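PDB 5LVA: NAD(P)H-FMN oxidoreductase from Bacillus subtilis, which binds flavin mononucleotide and probably uses NAD(P)H to reduce flavin. Local coordinates for residues A[4-9]-A[58-63]; A[98-103]-A[141-146]. All coordinates share one frame; numbering follows the deposited sequence.

Interaction 1: residues A[4-9]-A[58-63]; sequences LVLAFH and DRIVFQ. With FMN (flavin mononucleotide), chain C.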
ATOM      1  N   LEU A   4       9.975   0.413   2.703  1.00 22.98           N
ATOM      2  CA  LEU A   4       9.275   1.684   2.762  1.00 18.46           C
ATOM      3  C   LEU A   4       7.763   1.451   2.767  1.00 22.54           C
ATOM      4  O   LEU A   4       7.225   0.886   1.827  1.00 24.95           O
ATOM      5  CB  LEU A   4       9.691   2.557   1.582  1.00 18.93           C
ATOM      6  CG  LEU A   4       9.112   3.961   1.448  1.00 20.24           C
ATOM      7  CD1 LEU A   4       9.553   4.863   2.589  1.00 19.04           C
ATOM      8  CD2 LEU A   4       9.522   4.550   0.129  1.00 16.62           C
ATOM      9  N   VAL A   5       7.084   1.842   3.840  1.00 21.79           N
ATOM     10  CA  VAL A   5       5.636   1.692   3.913  1.00 17.70           C
ATOM     11  C   VAL A   5       4.983   3.039   3.746  1.00 21.00           C
ATOM     12  O   VAL A   5       5.032   3.877   4.645  1.00 24.36           O
ATOM     13  CB  VAL A   5       5.144   1.082   5.252  1.00 21.82           C
ATOM     14  CG1 VAL A   5       3.634   0.928   5.241  1.00 14.88           C
ATOM     15  CG2 VAL A   5       5.802  -0.256   5.537  1.00 19.50           C
ATOM     16  N   LEU A   6       4.363   3.248   2.596  1.00 19.14           N
ATOM     17  CA  LEU A   6       3.646   4.479   2.349  1.00 17.05           C
ATOM     18  C   LEU A   6       2.179   4.314   2.712  1.00 19.77           C
ATOM     19  O   LEU A   6       1.441   3.664   1.995  1.00 19.90           O
ATOM     20  CB  LEU A   6       3.807   4.887   0.892  1.00 18.78           C
ATOM     21  CG  LEU A   6       5.258   4.876   0.406  1.00 15.80           C
ATOM     22  CD1 LEU A   6       5.347   5.192  -1.067  1.00 14.10           C
ATOM     23  CD2 LEU A   6       6.046   5.878   1.194  1.00 18.05           C
ATOM     24  N   ALA A   7       1.758   4.898   3.833  1.00 20.37           N
ATOM     25  CA  ALA A   7       0.376   4.747   4.282  1.00 16.25           C
ATOM     26  C   ALA A   7      -0.476   5.896   3.796  1.00 18.61           C
ATOM     27  O   ALA A   7      -0.112   7.051   3.954  1.00 19.35           O
ATOM     28  CB  ALA A   7       0.311   4.635   5.779  1.00 13.98           C
ATOM     29  N   PHE A   8      -1.612   5.568   3.187  1.00 17.62           N
ATOM     30  CA  PHE A   8      -2.512   6.577   2.656  1.00 16.50           C
ATOM     31  C   PHE A   8      -3.896   6.482   3.287  1.00 19.89           C
ATOM     32  O   PHE A   8      -4.767   5.762   2.807  1.00 23.61           O
ATOM     33  CB  PHE A   8      -2.638   6.463   1.137  1.00 14.28           C
ATOM     34  CG  PHE A   8      -1.371   6.768   0.378  1.00 15.56           C
ATOM     35  CD1 PHE A   8      -0.404   5.795   0.191  1.00 14.47           C
ATOM     36  CD2 PHE A   8      -1.179   8.010  -0.198  1.00 15.24           C
ATOM     37  CE1 PHE A   8       0.741   6.058  -0.526  1.00 14.77           C
ATOM     38  CE2 PHE A   8      -0.030   8.278  -0.917  1.00 20.29           C
ATOM     39  CZ  PHE A   8       0.934   7.301  -1.078  1.00 16.49           C
ATOM     40  N   HIS A   9      -4.086   7.223   4.361  1.00 15.66           N
ATOM     41  CA  HIS A   9      -5.347   7.292   5.046  1.00 16.47           C
ATOM     42  C   HIS A   9      -5.603   8.746   5.418  1.00 20.77           C
ATOM     43  O   HIS A   9      -4.747   9.398   5.988  1.00 21.27           O
ATOM     44  CB  HIS A   9      -5.332   6.403   6.276  1.00 19.12           C
ATOM     45  CG  HIS A   9      -6.678   6.211   6.890  1.00 20.16           C
ATOM     46  ND1 HIS A   9      -7.464   7.265   7.303  1.00 23.06           N
ATOM     47  CD2 HIS A   9      -7.378   5.092   7.163  1.00 18.53           C
ATOM     48  CE1 HIS A   9      -8.591   6.801   7.801  1.00 20.18           C
ATOM     49  NE2 HIS A   9      -8.567   5.484   7.729  1.00 22.26           N
ATOM     50  N   ASP A  58      14.356  -1.215  -0.544  1.00 27.07           N
ATOM     51  CA  ASP A  58      14.354  -2.377  -1.429  1.00 23.23           C
ATOM     52  C   ASP A  58      12.941  -2.799  -1.795  1.00 24.67           C
ATOM     53  O   ASP A  58      12.715  -3.399  -2.837  1.00 26.14           O
ATOM     54  CB  ASP A  58      15.093  -3.556  -0.777  1.00 26.94           C
ATOM     55  CG  ASP A  58      16.495  -3.188  -0.301  1.00 32.74           C
ATOM     56  OD1 ASP A  58      17.305  -2.719  -1.120  1.00 33.79           O
ATOM     57  OD2 ASP A  58      16.787  -3.370   0.898  1.00 38.73           O
ATOM     58  N   ARG A  59      11.992  -2.486  -0.924  1.00 22.83           N
ATOM     59  CA  ARG A  59      10.606  -2.859  -1.112  1.00 18.94           C
ATOM     60  C   ARG A  59       9.705  -1.681  -0.779  1.00 20.92           C
ATOM     61  O   ARG A  59       9.907  -1.018   0.218  1.00 22.92           O
ATOM     62  CB  ARG A  59      10.249  -4.055  -0.237  1.00 18.89           C
ATOM     63  CG  ARG A  59       8.806  -4.498  -0.380  1.00 21.45           C
ATOM     64  CD  ARG A  59       8.442  -5.561   0.623  1.00 21.00           C
ATOM     65  NE  ARG A  59       9.104  -6.819   0.330  1.00 25.24           N
ATOM     66  CZ  ARG A  59       8.834  -7.966   0.940  1.00 29.65           C
ATOM     67  NH1 ARG A  59       7.912  -8.014   1.888  1.00 27.39           N
ATOM     68  NH2 ARG A  59       9.493  -9.068   0.600  1.00 29.15           N
ATOM     69  N   ILE A  60       8.707  -1.428  -1.616  1.00 23.57           N
ATOM     70  CA  ILE A  60       7.759  -0.351  -1.371  1.00 18.96           C
ATOM     71  C   ILE A  60       6.350  -0.889  -1.154  1.00 22.31           C
ATOM     72  O   ILE A  60       5.819  -1.625  -1.980  1.00 17.06           O
ATOM     73  CB  ILE A  60       7.750   0.635  -2.522  1.00 19.39           C
ATOM     74  CG1 ILE A  60       9.185   1.000  -2.868  1.00 17.87           C
ATOM     75  CG2 ILE A  60       6.952   1.867  -2.145  1.00 16.76           C
ATOM     76  CD1 ILE A  60       9.298   1.965  -3.961  1.00 22.40           C
ATOM     77  N   VAL A  61       5.761  -0.521  -0.022  1.00 23.41           N
ATOM     78  CA  VAL A  61       4.452  -1.012   0.379  1.00 17.01           C
ATOM     79  C   VAL A  61       3.438   0.107   0.390  1.00 14.85           C
ATOM     80  O   VAL A  61       3.591   1.070   1.119  1.00 21.09           O
ATOM     81  CB  VAL A  61       4.502  -1.651   1.770  1.00 19.86           C
ATOM     82  CG1 VAL A  61       3.127  -2.060   2.215  1.00 16.25           C
ATOM     83  CG2 VAL A  61       5.441  -2.842   1.768  1.00 20.35           C
ATOM     84  N   PHE A  62       2.402  -0.016  -0.423  1.00 17.31           N
ATOM     85  CA  PHE A  62       1.328   0.964  -0.428  1.00 17.49           C
ATOM     86  C   PHE A  62       0.208   0.484   0.479  1.00 17.73           C
ATOM     87  O   PHE A  62      -0.441  -0.518   0.193  1.00 18.48           O
ATOM     88  CB  PHE A  62       0.821   1.203  -1.848  1.00 16.44           C
ATOM     89  CG  PHE A  62       1.876   1.712  -2.789  1.00 15.80           C
ATOM     90  CD1 PHE A  62       2.716   0.835  -3.458  1.00 16.64           C
ATOM     91  CD2 PHE A  62       2.037   3.068  -2.997  1.00 16.11           C
ATOM     92  CE1 PHE A  62       3.692   1.305  -4.322  1.00 13.16           C
ATOM     93  CE2 PHE A  62       3.013   3.547  -3.850  1.00 16.45           C
ATOM     94  CZ  PHE A  62       3.836   2.663  -4.520  1.00 12.58           C
ATOM     95  N   GLN A  63       0.008   1.183   1.595  1.00 18.87           N
ATOM     96  CA  GLN A  63      -0.996   0.805   2.574  1.00 15.47           C
ATOM     97  C   GLN A  63      -2.145   1.789   2.557  1.00 17.55           C
ATOM     98  O   GLN A  63      -1.937   2.982   2.703  1.00 18.38           O
ATOM     99  CB  GLN A  63      -0.390   0.729   3.969  1.00 17.28           C
ATOM    100  CG  GLN A  63      -1.353   0.237   5.027  1.00 20.75           C
ATOM    101  CD  GLN A  63      -0.772   0.243   6.430  1.00 21.14           C
ATOM    102  OE1 GLN A  63       0.431   0.134   6.629  1.00 27.94           O
ATOM    103  NE2 GLN A  63      -1.641   0.357   7.414  1.00 24.37           N
TER
HETATM  104  N1  FMN C 201     -15.036  -1.386   1.695  1.00 19.19           N
HETATM  105  C2  FMN C 201     -15.063  -2.341   0.697  1.00 21.14           C
HETATM  106  O2  FMN C 201     -15.006  -3.533   0.979  1.00 24.27           O
HETATM  107  N3  FMN C 201     -15.142  -1.976  -0.623  1.00 17.85           N
HETATM  108  C4  FMN C 201     -15.209  -0.657  -0.973  1.00 18.25           C
HETATM  109  O4  FMN C 201     -15.273  -0.378  -2.164  1.00 17.01           O
HETATM  110  C4A FMN C 201     -15.190   0.319   0.028  1.00 17.78           C
HETATM  111  N5  FMN C 201     -15.252   1.651  -0.294  1.00 18.71           N
HETATM  112  C5A FMN C 201     -15.232   2.616   0.683  1.00 17.15           C
HETATM  113  C6  FMN C 201     -15.293   3.953   0.320  1.00 16.24           C
HETATM  114  C7  FMN C 201     -15.259   4.952   1.269  1.00 18.12           C
HETATM  115  C7M FMN C 201     -15.327   6.391   0.836  1.00 14.08           C
HETATM  116  C8  FMN C 201     -15.172   4.595   2.616  1.00 20.19           C
HETATM  117  C8M FMN C 201     -15.130   5.643   3.687  1.00 12.95           C
HETATM  118  C9  FMN C 201     -15.114   3.254   2.977  1.00 16.31           C
HETATM  119  C9A FMN C 201     -15.132   2.258   2.016  1.00 20.16           C
HETATM  120  N10 FMN C 201     -15.078   0.913   2.361  1.00 20.82           N
HETATM  121  C10 FMN C 201     -15.101  -0.050   1.364  1.00 19.23           C
HETATM  122  C1' FMN C 201     -14.930   0.500   3.799  1.00 18.52           C
HETATM  123  C2' FMN C 201     -13.404   0.604   4.049  1.00 21.32           C
HETATM  124  O2' FMN C 201     -12.674  -0.247   3.171  1.00 20.61           O
HETATM  125  C3' FMN C 201     -12.941   0.452   5.508  1.00 21.70           C
HETATM  126  O3' FMN C 201     -13.497   1.550   6.186  1.00 23.26           O
HETATM  127  C4' FMN C 201     -11.403   0.469   5.606  1.00 18.38           C
HETATM  128  O4' FMN C 201     -10.899  -0.543   4.790  1.00 25.02           O
HETATM  129  C5' FMN C 201     -10.718   0.226   6.945  1.00 22.15           C
HETATM  130  O5' FMN C 201     -10.809   1.377   7.741  1.00 26.92           O
HETATM  131  P   FMN C 201      -9.672   2.057   8.657  1.00 23.20           P
HETATM  132  O1P FMN C 201      -9.855   3.498   8.353  1.00 20.77           O
HETATM  133  O2P FMN C 201      -9.952   1.715  10.080  1.00 25.37           O
HETATM  134  O3P FMN C 201      -8.252   1.728   8.358  1.00 24.37           O
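L6 lays its CD1 methyl against two neighbours on the adjoining strand, I60 CG2 at 3.8 Å and F62 CE2 at 4.0 Å. The L6 and F62 side chains run side by side, whereas L6 and I60 cross obliquely. With CG turned beside its own backbone N (chi1 -50°), L6 leans back along its strand, which brings one methyl to both partners. F8 extends this hydrophobic row: its CE1 meets the edge of the F62 ring, 4.1 Å from CD2. Leucine and phenylalanine suit this buried face, because helix 73-82 packs on it, W78 against L6, L74 and L75 against F8, and L75 against F62.

The backbones form a ladder of two parallel strands, L4 opposite I60 and A7 opposite Q63. Five hydrogen bonds join them: the N-H groups of L4, L6 and F8 point to the carbonyl O of R59, V61 and Q63, while those of V61 and Q63 point to L4 O and L6 O. The F8 N to Q63 O bond is 2.7 Å long and continues the pairing just beyond strand 4-7.

On the opposite face sit V5, A7, V61 and Q63. The extended Q63 side chain, CG anti to the backbone N (chi1 -176°), passes slantwise by V5, with OE1 3.6 Å from V5 CG1. Its buried amide is satisfied from both ends, OE1 by Y166 OH and NE2 by N18 OD1. N18 ND2 also bonds to FMN, so Q63 is a second-shell residue that probably helps to orient N18.

H9, just past the strand, turns its imidazole edge to the FMN phosphate, NE2 donating to O1P, although the modelled length is too short to trust. A parallel sheet with FMN at the C-terminal ends of its strands, the phosphate near the loop after the first, is characteristic of the flavodoxin-like fold.

Interaction 2: residues A[98-103]-A[141-146]; sequences GKEFMV and TYLPPY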
ATOM      1  N   GLY A  98      13.618  -3.628 -10.412  1.00 29.45           N
ATOM      2  CA  GLY A  98      14.208  -4.621  -9.536  1.00 24.66           C
ATOM      3  C   GLY A  98      13.651  -4.623  -8.122  1.00 27.07           C
ATOM      4  O   GLY A  98      13.705  -5.639  -7.440  1.00 23.91           O
ATOM      5  N   LYS A  99      13.121  -3.483  -7.685  1.00 25.70           N
ATOM      6  CA  LYS A  99      12.570  -3.356  -6.337  1.00 26.99           C
ATOM      7  C   LYS A  99      11.254  -4.105  -6.221  1.00 23.29           C
ATOM      8  O   LYS A  99      10.601  -4.357  -7.218  1.00 26.34           O
ATOM      9  CB  LYS A  99      12.371  -1.879  -5.965  1.00 24.40           C
ATOM     10  CG  LYS A  99      13.659  -1.072  -5.913  1.00 24.53           C
ATOM     11  CD  LYS A  99      13.405   0.393  -5.576  1.00 23.78           C
ATOM     12  CE  LYS A  99      14.690   1.195  -5.555  1.00 24.46           C
ATOM     13  NZ  LYS A  99      15.559   0.858  -4.391  1.00 29.04           N
ATOM     14  N   GLU A 100      10.869  -4.455  -5.000  1.00 21.27           N
ATOM     15  CA  GLU A 100       9.597  -5.119  -4.759  1.00 20.28           C
ATOM     16  C   GLU A 100       8.479  -4.111  -4.537  1.00 22.22           C
ATOM     17  O   GLU A 100       8.708  -3.010  -4.043  1.00 24.89           O
ATOM     18  CB  GLU A 100       9.707  -6.070  -3.566  1.00 23.22           C
ATOM     19  CG  GLU A 100      10.525  -7.311  -3.853  1.00 19.68           C
ATOM     20  CD  GLU A 100      10.835  -8.137  -2.611  1.00 27.67           C
ATOM     21  OE1 GLU A 100      11.126  -7.552  -1.545  1.00 21.43           O
ATOM     22  OE2 GLU A 100      10.812  -9.381  -2.707  1.00 31.74           O
ATOM     23  N   PHE A 101       7.269  -4.516  -4.903  1.00 19.66           N
ATOM     24  CA  PHE A 101       6.098  -3.660  -4.921  1.00 18.25           C
ATOM     25  C   PHE A 101       4.973  -4.458  -4.296  1.00 20.35           C
ATOM     26  O   PHE A 101       4.626  -5.507  -4.795  1.00 20.36           O
ATOM     27  CB  PHE A 101       5.786  -3.262  -6.368  1.00 20.65           C
ATOM     28  CG  PHE A 101       4.583  -2.360  -6.557  1.00 21.33           C
ATOM     29  CD1 PHE A 101       3.308  -2.757  -6.184  1.00 19.89           C
ATOM     30  CD2 PHE A 101       4.722  -1.155  -7.237  1.00 18.40           C
ATOM     31  CE1 PHE A 101       2.224  -1.934  -6.405  1.00 18.47           C
ATOM     32  CE2 PHE A 101       3.631  -0.333  -7.476  1.00 13.02           C
ATOM     33  CZ  PHE A 101       2.391  -0.719  -7.053  1.00 15.27           C
ATOM     34  N   MET A 102       4.399  -3.990  -3.201  1.00 20.21           N
ATOM     35  CA  MET A 102       3.247  -4.695  -2.683  1.00 19.15           C
ATOM     36  C   MET A 102       2.174  -3.747  -2.145  1.00 20.39           C
ATOM     37  O   MET A 102       2.428  -2.585  -1.852  1.00 18.83           O
ATOM     38  CB  MET A 102       3.678  -5.715  -1.628  1.00 14.43           C
ATOM     39  CG  MET A 102       3.714  -5.267  -0.199  1.00 28.59           C
ATOM     40  SD  MET A 102       3.591  -6.692   0.922  1.00 26.69           S
ATOM     41  CE  MET A 102       1.885  -7.059   0.648  1.00 30.93           C
ATOM     42  N   VAL A 103       0.957  -4.261  -2.080  1.00 22.00           N
ATOM     43  CA  VAL A 103      -0.188  -3.504  -1.624  1.00 19.09           C
ATOM     44  C   VAL A 103      -0.683  -4.103  -0.328  1.00 16.46           C
ATOM     45  O   VAL A 103      -0.780  -5.304  -0.212  1.00 18.28           O
ATOM     46  CB  VAL A 103      -1.332  -3.506  -2.687  1.00 17.01           C
ATOM     47  CG1 VAL A 103      -2.628  -2.931  -2.109  1.00 15.88           C
ATOM     48  CG2 VAL A 103      -0.909  -2.738  -3.906  1.00 13.83           C
ATOM     49  N   THR A 141       8.856  -5.836  -8.971  1.00 21.35           N
ATOM     50  CA  THR A 141       8.303  -7.172  -8.843  1.00 19.94           C
ATOM     51  C   THR A 141       7.042  -7.127  -7.989  1.00 22.72           C
ATOM     52  O   THR A 141       7.096  -6.703  -6.834  1.00 20.11           O
ATOM     53  CB  THR A 141       9.316  -8.125  -8.211  1.00 26.11           C
ATOM     54  OG1 THR A 141      10.481  -8.198  -9.036  1.00 25.86           O
ATOM     55  CG2 THR A 141       8.718  -9.516  -8.028  1.00 19.03           C
ATOM     56  N   TYR A 142       5.915  -7.560  -8.555  1.00 20.68           N
ATOM     57  CA  TYR A 142       4.639  -7.467  -7.861  1.00 19.91           C
ATOM     58  C   TYR A 142       4.427  -8.642  -6.918  1.00 21.08           C
ATOM     59  O   TYR A 142       4.289  -9.769  -7.349  1.00 25.64           O
ATOM     60  CB  TYR A 142       3.474  -7.376  -8.851  1.00 19.45           C
ATOM     61  CG  TYR A 142       2.176  -7.020  -8.175  1.00 20.54           C
ATOM     62  CD1 TYR A 142       1.936  -5.723  -7.750  1.00 20.25           C
ATOM     63  CD2 TYR A 142       1.205  -7.983  -7.921  1.00 20.80           C
ATOM     64  CE1 TYR A 142       0.765  -5.382  -7.107  1.00 17.83           C
ATOM     65  CE2 TYR A 142       0.028  -7.654  -7.284  1.00 18.22           C
ATOM     66  CZ  TYR A 142      -0.180  -6.341  -6.871  1.00 21.41           C
ATOM     67  OH  TYR A 142      -1.335  -5.964  -6.230  1.00 21.12           O
ATOM     68  N   LEU A 143       4.402  -8.352  -5.623  1.00 21.08           N
ATOM     69  CA  LEU A 143       4.229  -9.348  -4.570  1.00 23.84           C
ATOM     70  C   LEU A 143       2.754  -9.527  -4.240  1.00 22.89           C
ATOM     71  O   LEU A 143       1.962  -8.636  -4.500  1.00 26.22           O
ATOM     72  CB  LEU A 143       4.999  -8.920  -3.320  1.00 21.87           C
ATOM     73  CG  LEU A 143       6.492  -8.663  -3.452  1.00 24.05           C
ATOM     74  CD1 LEU A 143       7.035  -8.157  -2.137  1.00 21.56           C
ATOM     75  CD2 LEU A 143       7.211  -9.914  -3.856  1.00 19.04           C
ATOM     76  N   PRO A 144       2.378 -10.675  -3.659  1.00 23.24           N
ATOM     77  CA  PRO A 144       0.977 -10.864  -3.283  1.00 21.31           C
ATOM     78  C   PRO A 144       0.550  -9.812  -2.276  1.00 23.42           C
ATOM     79  O   PRO A 144       1.327  -9.500  -1.381  1.00 24.62           O
ATOM     80  CB  PRO A 144       0.965 -12.246  -2.637  1.00 21.34           C
ATOM     81  CG  PRO A 144       2.241 -12.861  -2.992  1.00 23.03           C
ATOM     82  CD  PRO A 144       3.215 -11.784  -3.190  1.00 19.09           C
ATOM     83  N   PRO A 145      -0.663  -9.274  -2.408  1.00 20.97           N
ATOM     84  CA  PRO A 145      -1.037  -8.204  -1.484  1.00 20.23           C
ATOM     85  C   PRO A 145      -1.278  -8.706  -0.064  1.00 22.72           C
ATOM     86  O   PRO A 145      -1.416  -9.910   0.174  1.00 24.84           O
ATOM     87  CB  PRO A 145      -2.331  -7.665  -2.094  1.00 16.65           C
ATOM     88  CG  PRO A 145      -2.913  -8.811  -2.759  1.00 17.58           C
ATOM     89  CD  PRO A 145      -1.780  -9.650  -3.283  1.00 19.86           C
ATOM     90  N   TYR A 146      -1.317  -7.782   0.882  1.00 20.11           N
ATOM     91  CA  TYR A 146      -1.926  -8.101   2.153  1.00 20.10           C
ATOM     92  C   TYR A 146      -3.322  -7.527   2.169  1.00 17.81           C
ATOM     93  O   TYR A 146      -3.519  -6.353   1.936  1.00 22.12           O
ATOM     94  CB  TYR A 146      -1.136  -7.577   3.349  1.00 18.90           C
ATOM     95  CG  TYR A 146      -1.815  -8.013   4.624  1.00 20.66           C
ATOM     96  CD1 TYR A 146      -1.772  -9.340   5.031  1.00 17.04           C
ATOM     97  CD2 TYR A 146      -2.571  -7.127   5.373  1.00 20.77           C
ATOM     98  CE1 TYR A 146      -2.418  -9.755   6.163  1.00 17.61           C
ATOM     99  CE2 TYR A 146      -3.219  -7.541   6.507  1.00 19.54           C
ATOM    100  CZ  TYR A 146      -3.137  -8.850   6.897  1.00 20.38           C
ATOM    101  OH  TYR A 146      -3.789  -9.262   8.019  1.00 23.06           O
TER
HETATM  102  O   HOH W   1       0.905  -6.479  -3.828  1.00 22.27           O
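V103 O accepts a hydrogen bond from Y146 N at 2.8 Å, the shortest direct polar link between these segments. After L143 the strand slips by one residue, so that P145, not P144, faces V103 and the N-H comes from Y146; P145 itself has none to give. At this slip the strands part, and a water takes the N-H of V103 and donates to L143 O, where a direct bond would continue the ladder. Earlier the parallel pairing is regular: T141 N bonds to K99 O, F101 N to T141 O, and L143 N reaches F101 O in an almost straight bond of 3.0 Å.

L143 turns its CD1 methyl to the aliphatic part of E100, 3.7 Å from CB, and crosses that chain at a slant, CD2 near OE2, while R59 holds OE1 in a salt bridge. Putting an alanine at E100 would probably leave R59 NE without its charged mate and strip the methyls of L143 of part of their cover.

On the other face F101 CD1 meets the edge of the Y142 ring, 3.6 Å from CD1, planes inclined at 42°. With CG anti to the backbone N in both (chi1 -180° and -169°), the side chains leave the same face and cross. This pair packs on S135 of helix 129-138, while M102 and Y146, on the opposite side, touch helix 156-171; strand 141-148 edges the sheet beside strand 100-106.

Interactions 1 and 2 lie in one parallel sheet, their centres about 10 Å apart, because strand 59-65 of the first is the neighbour of strand 100-106 in the second. The junction has a backbone part, a probable hydrogen bond from I60 N to E100 O (2.9 Å), and a charged part, the salt bridge from R59 NE to E100 OE1 (2.9 Å). R59 also packs on L143, so it spans three strands. F62 and F101 bring their rings together on the face that helices 73-82 and 129-138 cover. Of the two, interaction 1 alone touches FMN, through H9, and its Q63 also reaches the FMN-binding N18; in interaction 2 the side chain of Y146 stays about 11 Å from FMN, though about 7 Å from that of the FMN-binding S106.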